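Local atomic coordinates of NADH dehydrogenase, putative (Plasmodium falciparum, PDB entry 5JWC), a protein that probably oxidises NADH through its bound FAD and passes the electrons to ubiquinone, and is the target of the antimalarial inhibitor RYL-552. Residues E455-Y463 with V469-E477. Residues are numbered along the deposited sequence; the frame is centred on the assembly and turned at random.
Sequences EKWKGSLAY and VVADLPYYE. With 4W0 (5-fluoro-3-methyl-2-{4-[4-(trifluoromethoxy)benzyl]phenyl}quinolin-4(1H)-one), chain M; TRT (fragment of triton X-100), chain J.
Tyr463 meets Val469 at the edge of its ring, where CD1 lies 3.7 Å from Val469 CG2, the methyl coming in near the ring plane. With CG anti to the backbone N (chi1 180°), the ring leaves the strand on the face it shares with Val469 and lays one side against the inhibitor 4W0. CB approaches 4W0 C1; CG and CD2 lie against C1 and C2; CE1 reaches C3; CE2 lies under C2, and CZ is 3.4 Å from 4W0 N. 4W0 C2 sits 3.5 Å above the ring centre, the quinolone's benzo ring nearly parallel to the phenol. At the tip, OH lies 3.3 Å from the quinolone N, but its hydrogen bonds are with Asp209 OD2 and the amide of His467.

Tyr463 and Val469 form a non-hydrogen-bonded pair of the antiparallel hairpin 460-465/468-473, which strand 476-479 extends into a three-stranded sheet in the NDH2 C-terminal domain. Ser460 and Asp472 exchange two hydrogen bonds, N of each to O of the other, as do Ala462 and Val470, all four N-to-O distances being 2.9 Å. On the face shared with Tyr463, Leu461 CD1 touches Ala471 CB and the Triton fragment beyond, while Phe487 and Trp488 of helix 484-495 pack on Leu461. Ala462 CB and Val470 CG2 meet on the other face, against Glu202 and Leu238 respectively.

Just ahead of the strand, Gly459, with the positive phi (107°) glycine readily takes, brings CA to 3.6 Å from Leu473 CD2. Trp457 CZ2 comes 3.3 Å from Asp472 O; Pro474 CD lies over one face, 4.2 Å from the six-membered ring's centroid, in a CH-pi contact, and Asp472 OD2 lies at the indole edge, in plane.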
loop_
_atom_site.group_PDB
_atom_site.type_symbol
_atom_site.label_atom_id
_atom_site.label_comp_id
_atom_site.label_asym_id
_atom_site.label_seq_id
_atom_site.Cartn_x
_atom_site.Cartn_y
_atom_site.Cartn_z
ATOM N N GLU A 455 12.704 35.013 -2.838
ATOM C CA GLU A 455 12.408 33.801 -3.604
ATOM C C GLU A 455 12.452 34.043 -5.110
ATOM O O GLU A 455 12.351 35.178 -5.574
ATOM C CB GLU A 455 11.038 33.237 -3.214
ATOM C CG GLU A 455 9.849 34.057 -3.728
ATOM C CD GLU A 455 9.448 35.184 -2.772
ATOM O OE1 GLU A 455 10.333 35.750 -2.090
ATOM O OE2 GLU A 455 8.240 35.501 -2.697
ATOM N N LYS A 456 12.607 32.965 -5.868
ATOM C CA LYS A 456 12.604 33.046 -7.318
ATOM C C LYS A 456 11.483 32.191 -7.910
ATOM O O LYS A 456 11.408 30.976 -7.688
ATOM C CB LYS A 456 13.959 32.616 -7.877
ATOM C CG LYS A 456 13.976 32.499 -9.403
ATOM C CD LYS A 456 15.392 32.396 -9.970
ATOM C CE LYS A 456 15.378 32.114 -11.479
ATOM N NZ LYS A 456 15.611 33.348 -12.290
ATOM N N TRP A 457 10.603 32.826 -8.670
ATOM C CA TRP A 457 9.514 32.077 -9.278
ATOM C C TRP A 457 10.019 31.257 -10.470
ATOM O O TRP A 457 10.676 31.784 -11.367
ATOM C CB TRP A 457 8.392 33.011 -9.716
ATOM C CG TRP A 457 7.249 32.259 -10.331
ATOM C CD1 TRP A 457 6.509 31.262 -9.752
ATOM C CD2 TRP A 457 6.721 32.450 -11.641
ATOM N NE1 TRP A 457 5.552 30.810 -10.637
ATOM C CE2 TRP A 457 5.655 31.532 -11.800
ATOM C CE3 TRP A 457 7.036 33.305 -12.696
ATOM C CZ2 TRP A 457 4.909 31.451 -12.975
ATOM C CZ3 TRP A 457 6.300 33.223 -13.866
ATOM C CH2 TRP A 457 5.245 32.305 -13.997
ATOM N N LYS A 458 9.714 29.967 -10.475
ATOM C CA LYS A 458 10.222 29.084 -11.527
ATOM C C LYS A 458 9.110 28.627 -12.470
ATOM O O LYS A 458 9.363 27.952 -13.455
ATOM C CB LYS A 458 10.901 27.862 -10.912
ATOM C CG LYS A 458 11.903 28.178 -9.792
ATOM C CD LYS A 458 13.265 28.528 -10.355
ATOM C CE LYS A 458 14.293 28.743 -9.245
ATOM N NZ LYS A 458 14.397 27.555 -8.336
ATOM N N GLY A 459 7.874 28.974 -12.153
ATOM C CA GLY A 459 6.758 28.553 -12.974
ATOM C C GLY A 459 5.903 27.462 -12.351
ATOM O O GLY A 459 6.242 26.895 -11.308
ATOM N N SER A 460 4.776 27.185 -12.995
ATOM C CA SER A 460 3.827 26.190 -12.524
ATOM C C SER A 460 3.398 25.285 -13.661
ATOM O O SER A 460 3.384 25.705 -14.825
ATOM C CB SER A 460 2.597 26.856 -11.920
ATOM O OG SER A 460 2.964 27.838 -10.967
ATOM N N LEU A 461 3.014 24.064 -13.296
ATOM C CA LEU A 461 2.645 23.018 -14.227
ATOM C C LEU A 461 1.359 22.375 -13.754
ATOM O O LEU A 461 1.166 22.196 -12.552
ATOM C CB LEU A 461 3.730 21.928 -14.277
ATOM C CG LEU A 461 4.540 21.756 -15.540
ATOM C CD1 LEU A 461 5.462 22.975 -15.549
ATOM C CD2 LEU A 461 5.360 20.490 -15.482
ATOM N N ALA A 462 0.512 21.960 -14.686
ATOM C CA ALA A 462 -0.670 21.192 -14.304
ATOM C C ALA A 462 -1.067 20.179 -15.370
ATOM O O ALA A 462 -1.046 20.483 -16.564
ATOM C CB ALA A 462 -1.835 22.130 -14.004
ATOM N N TYR A 463 -1.424 18.970 -14.941
ATOM C CA TYR A 463 -1.991 17.974 -15.844
ATOM C C TYR A 463 -3.513 18.120 -15.882
ATOM O O TYR A 463 -4.162 18.154 -14.829
ATOM C CB TYR A 463 -1.603 16.550 -15.427
ATOM C CG TYR A 463 -2.205 15.524 -16.364
ATOM C CD1 TYR A 463 -1.738 15.396 -17.667
ATOM C CD2 TYR A 463 -3.256 14.711 -15.959
ATOM C CE1 TYR A 463 -2.289 14.475 -18.543
ATOM C CE2 TYR A 463 -3.830 13.787 -16.836
ATOM C CZ TYR A 463 -3.334 13.675 -18.124
ATOM O OH TYR A 463 -3.871 12.775 -19.013
ATOM N N VAL A 469 -1.046 18.705 -20.848
ATOM C CA VAL A 469 -0.368 19.409 -19.780
ATOM C C VAL A 469 -0.308 20.903 -20.110
ATOM O O VAL A 469 -0.039 21.281 -21.252
ATOM C CB VAL A 469 1.058 18.870 -19.566
ATOM C CG1 VAL A 469 1.884 19.839 -18.705
ATOM C CG2 VAL A 469 1.017 17.458 -18.918
ATOM N N VAL A 470 -0.595 21.743 -19.121
ATOM C CA VAL A 470 -0.405 23.181 -19.272
ATOM C C VAL A 470 0.713 23.651 -18.351
ATOM O O VAL A 470 0.982 23.036 -17.310
ATOM C CB VAL A 470 -1.681 23.969 -18.975
ATOM C CG1 VAL A 470 -2.781 23.570 -19.953
ATOM C CG2 VAL A 470 -2.127 23.733 -17.522
ATOM N N ALA A 471 1.382 24.726 -18.746
ATOM C CA ALA A 471 2.445 25.276 -17.916
ATOM C C ALA A 471 2.495 26.786 -18.071
ATOM O O ALA A 471 2.421 27.313 -19.183
ATOM C CB ALA A 471 3.776 24.663 -18.271
ATOM N N ASP A 472 2.599 27.464 -16.936
ATOM C CA ASP A 472 2.704 28.913 -16.862
ATOM C C ASP A 472 4.093 29.202 -16.314
ATOM O O ASP A 472 4.318 29.074 -15.116
ATOM C CB ASP A 472 1.593 29.472 -15.965
ATOM C CG ASP A 472 1.671 30.979 -15.771
ATOM O OD1 ASP A 472 0.942 31.491 -14.886
ATOM O OD2 ASP A 472 2.456 31.650 -16.469
ATOM N N LEU A 473 5.034 29.529 -17.200
ATOM C CA LEU A 473 6.437 29.690 -16.828
ATOM C C LEU A 473 6.907 31.123 -17.067
ATOM O O LEU A 473 6.219 31.892 -17.735
ATOM C CB LEU A 473 7.302 28.715 -17.622
ATOM C CG LEU A 473 6.874 27.252 -17.497
ATOM C CD1 LEU A 473 7.583 26.426 -18.536
ATOM C CD2 LEU A 473 7.182 26.711 -16.095
ATOM N N PRO A 474 8.071 31.496 -16.498
ATOM C CA PRO A 474 8.647 32.759 -16.959
ATOM C C PRO A 474 8.929 32.641 -18.455
ATOM O O PRO A 474 9.605 31.689 -18.862
ATOM C CB PRO A 474 9.954 32.881 -16.156
ATOM C CG PRO A 474 9.753 31.999 -14.954
ATOM C CD PRO A 474 8.900 30.857 -15.459
ATOM N N TYR A 475 8.373 33.555 -19.237
ATOM C CA TYR A 475 8.650 33.678 -20.678
ATOM C C TYR A 475 7.966 32.657 -21.592
ATOM O O TYR A 475 8.078 32.792 -22.811
ATOM C CB TYR A 475 10.158 33.646 -20.944
ATOM C CG TYR A 475 10.919 34.626 -20.084
ATOM C CD1 TYR A 475 10.747 35.991 -20.246
ATOM C CD2 TYR A 475 11.795 34.181 -19.091
ATOM C CE1 TYR A 475 11.439 36.904 -19.453
ATOM C CE2 TYR A 475 12.493 35.085 -18.285
ATOM C CZ TYR A 475 12.307 36.442 -18.475
ATOM O OH TYR A 475 12.979 37.349 -17.689
ATOM N N TYR A 476 7.281 31.646 -21.044
ATOM C CA TYR A 476 6.592 30.639 -21.892
ATOM C C TYR A 476 5.230 30.295 -21.309
ATOM O O TYR A 476 5.071 30.303 -20.086
ATOM C CB TYR A 476 7.389 29.314 -22.003
ATOM C CG TYR A 476 8.838 29.449 -22.321
ATOM C CD1 TYR A 476 9.792 29.383 -21.317
ATOM C CD2 TYR A 476 9.267 29.631 -23.639
ATOM C CE1 TYR A 476 11.147 29.526 -21.610
ATOM C CE2 TYR A 476 10.611 29.753 -23.949
ATOM C CZ TYR A 476 11.543 29.714 -22.932
ATOM O OH TYR A 476 12.875 29.849 -23.250
ATOM N N GLU A 477 4.262 29.982 -22.173
ATOM C CA GLU A 477 3.072 29.237 -21.749
ATOM C C GLU A 477 2.950 27.975 -22.592
ATOM O O GLU A 477 3.153 28.004 -23.814
ATOM C CB GLU A 477 1.767 30.023 -21.887
ATOM C CG GLU A 477 1.720 31.384 -21.217
ATOM C CD GLU A 477 0.408 32.092 -21.511
ATOM O OE1 GLU A 477 -0.637 31.384 -21.598
ATOM O OE2 GLU A 477 0.425 33.338 -21.659
HETATM C C1 4W0 M . 0.246 12.826 -15.382
HETATM C C2 4W0 M . -0.779 12.026 -15.913
HETATM C C3 4W0 M . -0.649 11.471 -17.197
HETATM C C4 4W0 M . 0.500 11.710 -17.972
HETATM C C5 4W0 M . 1.525 12.506 -17.443
HETATM C C6 4W0 M . 1.407 13.060 -16.161
HETATM O O1 4W0 M . -10.454 8.748 -24.023
HETATM C C7 4W0 M . 0.628 11.108 -19.346
HETATM C C8 4W0 M . -0.449 10.294 -19.885
HETATM C C9 4W0 M . -1.653 10.052 -19.058
HETATM C C10 4W0 M . -2.858 9.254 -19.505
HETATM C C11 4W0 M . -3.613 9.676 -20.600
HETATM C C12 4W0 M . -4.750 8.983 -20.998
HETATM C C13 4W0 M . -5.123 7.884 -20.255
HETATM C C14 4W0 M . -4.408 7.482 -19.161
HETATM C C15 4W0 M . -3.279 8.168 -18.766
HETATM O O2 4W0 M . 1.620 11.301 -20.014
HETATM N N 4W0 M . -1.749 10.636 -17.746
HETATM C C16 4W0 M . -6.317 7.025 -20.547
HETATM C C17 4W0 M . -7.405 7.530 -21.454
HETATM C C18 4W0 M . -8.042 8.739 -21.208
HETATM C C19 4W0 M . -9.056 9.151 -22.071
HETATM C C20 4W0 M . -9.435 8.334 -23.142
HETATM C C21 4W0 M . -8.800 7.119 -23.372
HETATM C C22 4W0 M . -7.790 6.717 -22.521
HETATM C C23 4W0 M . -0.300 9.699 -21.266
HETATM F F1 4W0 M . 2.621 12.730 -18.170
HETATM C C24 4W0 M . -10.049 9.572 -25.089
HETATM F F2 4W0 M . -9.610 10.726 -24.579
HETATM F F3 4W0 M . -11.099 9.817 -25.890
HETATM F F4 4W0 M . -9.071 8.954 -25.768
HETATM C C25 TRT J . 11.644 22.591 -6.457
HETATM O O24 TRT J . 10.583 21.711 -6.231
HETATM C C23 TRT J . 9.406 22.433 -5.876
HETATM C C22 TRT J . 8.219 21.757 -6.481
HETATM O O21 TRT J . 7.976 22.300 -7.809
HETATM C C20 TRT J . 6.986 21.553 -8.494
HETATM C C19 TRT J . 6.461 22.340 -9.688
HETATM O O18 TRT J . 7.448 22.550 -10.727
HETATM C C17 TRT J . 7.045 23.565 -11.637
HETATM C C16 TRT J . 8.152 23.761 -12.715
HETATM O O15 TRT J . 9.239 24.604 -12.229
HETATM C C12 TRT J . 10.436 24.092 -12.831
HETATM C C13 TRT J . 10.466 23.967 -14.246
HETATM C C14 TRT J . 11.600 23.431 -14.873
HETATM C C11 TRT J . 11.513 23.671 -12.054
HETATM C C10 TRT J . 12.660 23.135 -12.683
HETATM C C9 TRT J . 12.703 23.018 -14.093
HETATM C C6 TRT J . 13.945 22.427 -14.773
HETATM C C8 TRT J . 15.011 23.522 -15.028
HETATM C C7 TRT J . 14.543 21.413 -13.796
HETATM C C5 TRT J . 13.456 21.568 -16.018
HETATM C C1 TRT J . 13.739 21.918 -17.548
HETATM C C2 TRT J . 13.331 23.347 -17.961
HETATM C C4 TRT J . 15.189 21.579 -17.927
HETATM C C3 TRT J . 12.870 20.992 -18.382
#